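Local coordinates for protein endoglucanase (Humicola insolens, PDB 1DYS) that hydrolyses internal beta-1,4-glucosidic linkages of cellulose and related beta-glucans as a family 6 glycoside hydrolase, taking part in the breakdown of plant biomass, at residues 70-74 with 75-79; 110-114 with 115-119. All coordinates share one frame; numbering follows the deposited sequence.

Contact 1. Residues 70-74 with 75-79; sequences RAAKA and RGENP
Ala72 O takes two backbone N-H groups from opposite faces of its carbonyl plane: Glu77 N at 3.0 Å from Ala72 O, and Arg75 N, which stands above that plane. Beyond this carbonyl, Arg75 and Glu77 form a salt bridge, Arg75 NE lying 2.6 Å from Glu77 OE2. The oxygen is met from above the carboxylate plane, and NH2 adds a weak second bond to it. Arg75 can fold back this way because its CG is wedged between N and C of its own backbone (chi1 45°), which lays the chain over the last helical turn. One face of the guanidinium thereby rests on Ala72 CA.

The bond from Glu77 N, together with that from Gly76 N to Lys73 O (3.3 Å), makes a Schellman motif that ends helix 60-74. Gly76 is its C-prime residue; at its positive phi of 94° a CB would collide with the carbonyl oxygen before it, so glycine suits the place. Past the glycine, Lys73 CA makes a nearly straight CA-H...O contact with Glu77 O. Further out, the small methyl of Ala72 touches Glu77 OE1 at 3.4 Å from its CB and meets Pro79 CG at 4.1 Å, with Leu12 packing on both Ala72 and Pro79.

Contact 2. Residues 110-114 with 115-119; sequences NRYKN and EYVNP
Tyr112, Tyr116 and Val117 meet in a local contact within one helix, 108-126, where a wider pi-type turn replaces the regular alpha-helical spacing. The change is plain in the backbone: Val117 N reaches back five residues to Tyr112 O at 2.8 Å, almost straight at 178°, whereas the i to i-4 bond from Tyr116 N to the same oxygen is weak. Asn118 N likewise bonds to Lys113 O. Pro119 has no N-H to offer the turn before it, and the helix is kinked there.

On the buried side, Tyr112 has CG anti to its own N (chi1 -175°), which leans the ring toward the following turn, so that Val117 CG2 lies over one face, offset toward its rim, 3.8 Å from the ring centroid, in a CH-pi contact. The Tyr116 ring, its plane at 27° to that of Tyr112, is slid aside and barely overlaps it, touching through Tyr112 CE1 and Tyr116 CD2 at 3.8 Å. Leu85 of strand 79-85 packs against both tyrosines.

On the outer side, Asn114 and Asn118 run side by side, and two waters link them: one joins Asn114 O to Asn118 ND2, the other Asn114 OD1 to the same ND2. Asn118 OD1 bonds to Tyr165 OH of helix 150-169. Arg111 and Glu115 also run alongside, but Glu115 OE2 stays 4.5 Å from Arg111 NE and well out of the guanidinium plane, so only the charges attract and no N-H points at it.

Tyrosine suits the inner positions by joining an apolar ring to a polar tip: Tyr112 OH bonds to Glu137, and Tyr116 OH to Tyr86 N and Ile53 O. The bond to Ile53 O ties the helix to backbone between Trp52 and Ser54, probable substrate-binding residues. Glu115 OE1 bridges to Arg60 of the second subunit and probably offsets the nearness of that arginine to Arg111.

Overall arrangement
The two contacts follow one another along the chain, contact 1 closing helix 60-74 before contact 2 occurs within helix 108-126, and their centres are about 30 Å apart, with nearest atoms about 12 Å apart. Strand 79-85 joins them in the fold: contact 1 runs directly into its start, and the tyrosines of contact 2 pack on Leu85 at its far end. Both helices thus belong to the distorted beta/alpha barrel of glycoside hydrolase family 6, in whose parallel sheet 79-85 pairs with strands 51-53 and 132-136. Contact 1 lies away from the active site and the substrate-binding residues, whereas contact 2 comes near probable substrate-binding residues and also reaches the second subunit.

Contact 1. Residues 70-74 with 75-79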
ATOM      1  N   ARG A  70      -8.372  14.158  24.277  1.00 22.18           N
ATOM      2  CA  ARG A  70      -8.327  15.282  25.214  1.00 22.08           C
ATOM      3  C   ARG A  70      -9.446  16.285  24.978  1.00 27.11           C
ATOM      4  O   ARG A  70      -9.955  16.865  25.950  1.00 30.23           O
ATOM      5  CB  ARG A  70      -6.965  15.973  25.138  1.00 19.06           C
ATOM      6  CG  ARG A  70      -5.832  15.063  25.586  1.00 22.53           C
ATOM      7  CD  ARG A  70      -4.465  15.748  25.558  1.00 23.54           C
ATOM      8  NE  ARG A  70      -3.545  14.916  26.358  1.00 21.57           N
ATOM      9  CZ  ARG A  70      -2.264  14.775  26.063  1.00 16.33           C
ATOM     10  NH1 ARG A  70      -1.752  15.453  25.051  1.00 23.70           N
ATOM     11  NH2 ARG A  70      -1.532  13.963  26.844  1.00 20.71           N
ATOM     12  N   ALA A  71      -9.911  16.469  23.746  1.00 24.69           N
ATOM     13  CA  ALA A  71     -11.030  17.352  23.453  1.00 27.59           C
ATOM     14  C   ALA A  71     -12.349  16.755  23.942  1.00 33.23           C
ATOM     15  O   ALA A  71     -13.267  17.454  24.399  1.00 34.34           O
ATOM     16  CB  ALA A  71     -11.132  17.630  21.953  1.00 32.45           C
ATOM     17  N   ALA A  72     -12.470  15.436  23.861  1.00 25.47           N
ATOM     18  CA  ALA A  72     -13.665  14.730  24.289  1.00 25.49           C
ATOM     19  C   ALA A  72     -13.802  14.857  25.803  1.00 30.33           C
ATOM     20  O   ALA A  72     -14.832  15.183  26.369  1.00 28.16           O
ATOM     21  CB  ALA A  72     -13.628  13.266  23.864  1.00 21.10           C
ATOM     22  N   LYS A  73     -12.665  14.670  26.461  1.00 30.08           N
ATOM     23  CA  LYS A  73     -12.635  14.704  27.930  1.00 34.22           C
ATOM     24  C   LYS A  73     -12.877  16.121  28.419  1.00 32.67           C
ATOM     25  O   LYS A  73     -13.468  16.310  29.486  1.00 28.18           O
ATOM     26  CB  LYS A  73     -11.355  14.000  28.307  1.00 41.50           C
ATOM     27  CG  LYS A  73     -10.356  14.778  29.110  1.00 48.31           C
ATOM     28  CD  LYS A  73     -10.511  14.490  30.593  1.00 50.90           C
ATOM     29  CE  LYS A  73     -10.234  13.043  30.961  1.00 59.96           C
ATOM     30  NZ  LYS A  73      -9.221  12.398  30.078  1.00 60.78           N
ATOM     31  N   ALA A  74     -12.547  17.123  27.596  1.00 30.13           N
ATOM     32  CA  ALA A  74     -12.841  18.512  27.926  1.00 35.21           C
ATOM     33  C   ALA A  74     -14.321  18.845  27.797  1.00 42.35           C
ATOM     34  O   ALA A  74     -14.733  19.814  28.460  1.00 45.03           O
ATOM     35  CB  ALA A  74     -12.029  19.485  27.081  1.00 29.40           C
ATOM     36  N   ARG A  75     -15.150  18.106  27.059  1.00 40.77           N
ATOM     37  CA  ARG A  75     -16.580  18.431  27.051  1.00 36.94           C
ATOM     38  C   ARG A  75     -17.345  17.486  27.972  1.00 36.22           C
ATOM     39  O   ARG A  75     -18.562  17.332  27.876  1.00 37.82           O
ATOM     40  CB  ARG A  75     -17.191  18.458  25.658  1.00 43.25           C
ATOM     41  CG  ARG A  75     -16.765  17.295  24.808  1.00 44.99           C
ATOM     42  CD  ARG A  75     -17.253  17.403  23.364  1.00 49.43           C
ATOM     43  NE  ARG A  75     -17.271  16.030  22.838  1.00 43.11           N
ATOM     44  CZ  ARG A  75     -16.333  15.526  22.046  1.00 44.77           C
ATOM     45  NH1 ARG A  75     -15.307  16.256  21.644  1.00 39.44           N
ATOM     46  NH2 ARG A  75     -16.439  14.269  21.637  1.00 46.52           N
ATOM     47  N   GLY A  76     -16.618  16.849  28.889  1.00 33.79           N
ATOM     48  CA  GLY A  76     -17.177  15.994  29.893  1.00 34.23           C
ATOM     49  C   GLY A  76     -17.247  14.515  29.612  1.00 38.37           C
ATOM     50  O   GLY A  76     -17.735  13.740  30.445  1.00 35.19           O
ATOM     51  N   GLU A  77     -16.740  14.090  28.460  1.00 32.72           N
ATOM     52  CA  GLU A  77     -16.778  12.662  28.133  1.00 27.88           C
ATOM     53  C   GLU A  77     -15.669  11.899  28.833  1.00 25.54           C
ATOM     54  O   GLU A  77     -14.733  12.444  29.427  1.00 23.07           O
ATOM     55  CB  GLU A  77     -16.673  12.514  26.614  1.00 29.69           C
ATOM     56  CG  GLU A  77     -17.702  13.359  25.862  1.00 29.74           C
ATOM     57  CD  GLU A  77     -17.666  13.113  24.368  1.00 34.45           C
ATOM     58  OE1 GLU A  77     -16.904  12.244  23.904  1.00 35.54           O
ATOM     59  OE2 GLU A  77     -18.415  13.820  23.668  1.00 37.17           O
ATOM     60  N   ASN A  78     -15.742  10.581  28.747  1.00 25.11           N
ATOM     61  CA  ASN A  78     -14.806   9.638  29.330  1.00 29.31           C
ATOM     62  C   ASN A  78     -14.426   8.565  28.289  1.00 21.55           C
ATOM     63  O   ASN A  78     -14.979   7.457  28.266  1.00 20.53           O
ATOM     64  CB  ASN A  78     -15.450   8.899  30.508  1.00 32.70           C
ATOM     65  CG  ASN A  78     -14.643   9.194  31.756  1.00 48.63           C
ATOM     66  OD1 ASN A  78     -14.947  10.192  32.405  1.00 43.28           O
ATOM     67  ND2 ASN A  78     -13.637   8.374  32.025  1.00 47.85           N
ATOM     68  N   PRO A  79     -13.505   8.970  27.457  1.00 26.64           N
ATOM     69  CA  PRO A  79     -13.113   8.181  26.302  1.00 22.72           C
ATOM     70  C   PRO A  79     -12.104   7.104  26.604  1.00 21.56           C
ATOM     71  O   PRO A  79     -11.374   7.124  27.600  1.00 20.72           O
ATOM     72  CB  PRO A  79     -12.512   9.196  25.292  1.00 19.05           C
ATOM     73  CG  PRO A  79     -12.045  10.312  26.184  1.00 27.23           C
ATOM     74  CD  PRO A  79     -12.852  10.275  27.452  1.00 25.70           C
TER

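Contact 2. Residues 110-114 with 115-119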
ATOM      1  N   ASN A 110      15.033  -4.752  13.815  1.00 17.29           N
ATOM      2  CA  ASN A 110      15.548  -3.563  14.472  1.00 20.46           C
ATOM      3  C   ASN A 110      14.714  -2.317  14.178  1.00 18.61           C
ATOM      4  O   ASN A 110      14.470  -1.544  15.106  1.00 19.34           O
ATOM      5  CB  ASN A 110      17.011  -3.288  14.069  1.00 23.88           C
ATOM      6  CG  ASN A 110      17.941  -4.218  14.823  1.00 27.93           C
ATOM      7  OD1 ASN A 110      18.943  -4.731  14.293  1.00 30.25           O
ATOM      8  ND2 ASN A 110      17.613  -4.451  16.088  1.00 32.83           N
ATOM      9  N   ARG A 111      14.268  -2.119  12.946  1.00 20.77           N
ATOM     10  CA  ARG A 111      13.477  -0.960  12.526  1.00 17.52           C
ATOM     11  C   ARG A 111      12.101  -0.967  13.240  1.00 12.78           C
ATOM     12  O   ARG A 111      11.629   0.076  13.686  1.00 16.87           O
ATOM     13  CB  ARG A 111      13.304  -0.900  11.021  1.00 19.76           C
ATOM     14  CG  ARG A 111      14.582  -0.836  10.180  1.00 20.68           C
ATOM     15  CD  ARG A 111      14.264  -0.907   8.684  1.00 19.60           C
ATOM     16  NE  ARG A 111      15.483  -0.531   7.932  1.00 24.33           N
ATOM     17  CZ  ARG A 111      15.556  -0.627   6.599  1.00 25.75           C
ATOM     18  NH1 ARG A 111      14.536  -1.031   5.848  1.00 23.72           N
ATOM     19  NH2 ARG A 111      16.705  -0.272   6.024  1.00 28.92           N
ATOM     20  N   TYR A 112      11.532  -2.169  13.362  1.00 16.65           N
ATOM     21  CA  TYR A 112      10.281  -2.310  14.117  1.00 17.96           C
ATOM     22  C   TYR A 112      10.465  -1.892  15.573  1.00 15.90           C
ATOM     23  O   TYR A 112       9.647  -1.137  16.104  1.00 16.47           O
ATOM     24  CB  TYR A 112       9.806  -3.741  14.124  1.00 17.04           C
ATOM     25  CG  TYR A 112       8.477  -4.058  14.763  1.00 13.37           C
ATOM     26  CD1 TYR A 112       7.274  -3.748  14.150  1.00 16.21           C
ATOM     27  CD2 TYR A 112       8.458  -4.722  15.973  1.00 15.93           C
ATOM     28  CE1 TYR A 112       6.073  -4.105  14.771  1.00 15.95           C
ATOM     29  CE2 TYR A 112       7.258  -5.087  16.581  1.00 18.62           C
ATOM     30  CZ  TYR A 112       6.065  -4.773  15.952  1.00 17.89           C
ATOM     31  OH  TYR A 112       4.892  -5.142  16.574  1.00 14.52           O
ATOM     32  N   LYS A 113      11.546  -2.377  16.217  1.00 16.36           N
ATOM     33  CA  LYS A 113      11.717  -1.866  17.594  1.00 17.52           C
ATOM     34  C   LYS A 113      11.973  -0.371  17.683  1.00 18.91           C
ATOM     35  O   LYS A 113      11.336   0.335  18.489  1.00 17.56           O
ATOM     36  CB  LYS A 113      12.915  -2.569  18.255  1.00 18.04           C
ATOM     37  CG  LYS A 113      12.756  -4.068  18.254  1.00 16.40           C
ATOM     38  CD  LYS A 113      13.993  -4.712  18.923  1.00 23.83           C
ATOM     39  CE  LYS A 113      13.680  -6.178  19.207  1.00 24.00           C
ATOM     40  NZ  LYS A 113      14.925  -6.949  19.457  1.00 30.37           N
ATOM     41  N   ASN A 114      12.983   0.126  16.961  1.00 17.28           N
ATOM     42  CA  ASN A 114      13.463   1.483  17.151  1.00 19.38           C
ATOM     43  C   ASN A 114      12.699   2.555  16.416  1.00 19.48           C
ATOM     44  O   ASN A 114      12.604   3.666  16.967  1.00 17.22           O
ATOM     45  CB  ASN A 114      14.965   1.514  16.731  1.00 24.81           C
ATOM     46  CG  ASN A 114      15.719   0.482  17.574  1.00 24.65           C
ATOM     47  OD1 ASN A 114      15.522   0.389  18.778  1.00 31.58           O
ATOM     48  ND2 ASN A 114      16.569  -0.336  16.971  1.00 36.52           N
ATOM     49  N   GLU A 115      12.149   2.280  15.256  1.00 16.28           N
ATOM     50  CA  GLU A 115      11.455   3.305  14.493  1.00 14.50           C
ATOM     51  C   GLU A 115       9.925   3.199  14.611  1.00 15.88           C
ATOM     52  O   GLU A 115       9.312   4.191  14.184  1.00 16.27           O
ATOM     53  CB  GLU A 115      11.855   3.204  13.009  1.00 19.55           C
ATOM     54  CG  GLU A 115      13.300   3.597  12.733  1.00 22.17           C
ATOM     55  CD  GLU A 115      13.631   3.599  11.247  1.00 22.87           C
ATOM     56  OE1 GLU A 115      13.043   4.375  10.457  1.00 27.70           O
ATOM     57  OE2 GLU A 115      14.449   2.770  10.816  1.00 23.83           O
ATOM     58  N   TYR A 116       9.433   2.073  15.146  1.00 15.52           N
ATOM     59  CA  TYR A 116       7.967   1.951  15.229  1.00 17.64           C
ATOM     60  C   TYR A 116       7.492   1.704  16.666  1.00 16.03           C
ATOM     61  O   TYR A 116       6.794   2.615  17.135  1.00 15.92           O
ATOM     62  CB  TYR A 116       7.467   0.920  14.216  1.00 13.83           C
ATOM     63  CG  TYR A 116       5.965   0.721  14.275  1.00 13.56           C
ATOM     64  CD1 TYR A 116       5.093   1.622  13.673  1.00 13.73           C
ATOM     65  CD2 TYR A 116       5.432  -0.339  14.982  1.00 13.86           C
ATOM     66  CE1 TYR A 116       3.709   1.461  13.755  1.00 13.57           C
ATOM     67  CE2 TYR A 116       4.037  -0.515  15.077  1.00 14.58           C
ATOM     68  CZ  TYR A 116       3.206   0.376  14.445  1.00 15.69           C
ATOM     69  OH  TYR A 116       1.831   0.227  14.525  1.00 13.22           O
ATOM     70  N   VAL A 117       7.930   0.636  17.327  1.00 17.46           N
ATOM     71  CA  VAL A 117       7.461   0.449  18.705  1.00 13.96           C
ATOM     72  C   VAL A 117       7.946   1.555  19.643  1.00 14.91           C
ATOM     73  O   VAL A 117       7.123   2.122  20.379  1.00 15.45           O
ATOM     74  CB  VAL A 117       7.865  -0.949  19.212  1.00 14.52           C
ATOM     75  CG1 VAL A 117       7.488  -1.161  20.649  1.00 16.06           C
ATOM     76  CG2 VAL A 117       7.164  -2.011  18.330  1.00 13.31           C
ATOM     77  N   ASN A 118       9.233   1.933  19.601  1.00 18.31           N
ATOM     78  CA  ASN A 118       9.654   2.963  20.571  1.00 14.39           C
ATOM     79  C   ASN A 118       8.859   4.228  20.515  1.00 13.82           C
ATOM     80  O   ASN A 118       8.332   4.684  21.554  1.00 18.34           O
ATOM     81  CB  ASN A 118      11.162   3.177  20.487  1.00 14.65           C
ATOM     82  CG  ASN A 118      11.884   1.946  20.990  1.00 15.75           C
ATOM     83  OD1 ASN A 118      11.410   0.951  21.527  1.00 19.36           O
ATOM     84  ND2 ASN A 118      13.218   2.001  20.784  1.00 17.69           N
ATOM     85  N   PRO A 119       8.675   4.825  19.371  1.00 13.44           N
ATOM     86  CA  PRO A 119       7.935   6.061  19.199  1.00 12.82           C
ATOM     87  C   PRO A 119       6.478   5.863  19.599  1.00 19.27           C
ATOM     88  O   PRO A 119       5.873   6.775  20.178  1.00 15.57           O
ATOM     89  CB  PRO A 119       8.129   6.616  17.792  1.00 19.42           C
ATOM     90  CG  PRO A 119       9.031   5.596  17.177  1.00 25.27           C
ATOM     91  CD  PRO A 119       9.373   4.474  18.123  1.00 18.21           C
TER
HETATM   92  O   HOH W   1      14.176   4.374  19.148  1.00 23.05           O
HETATM   93  O   HOH W   2      15.295  -0.346  21.679  1.00 47.23           O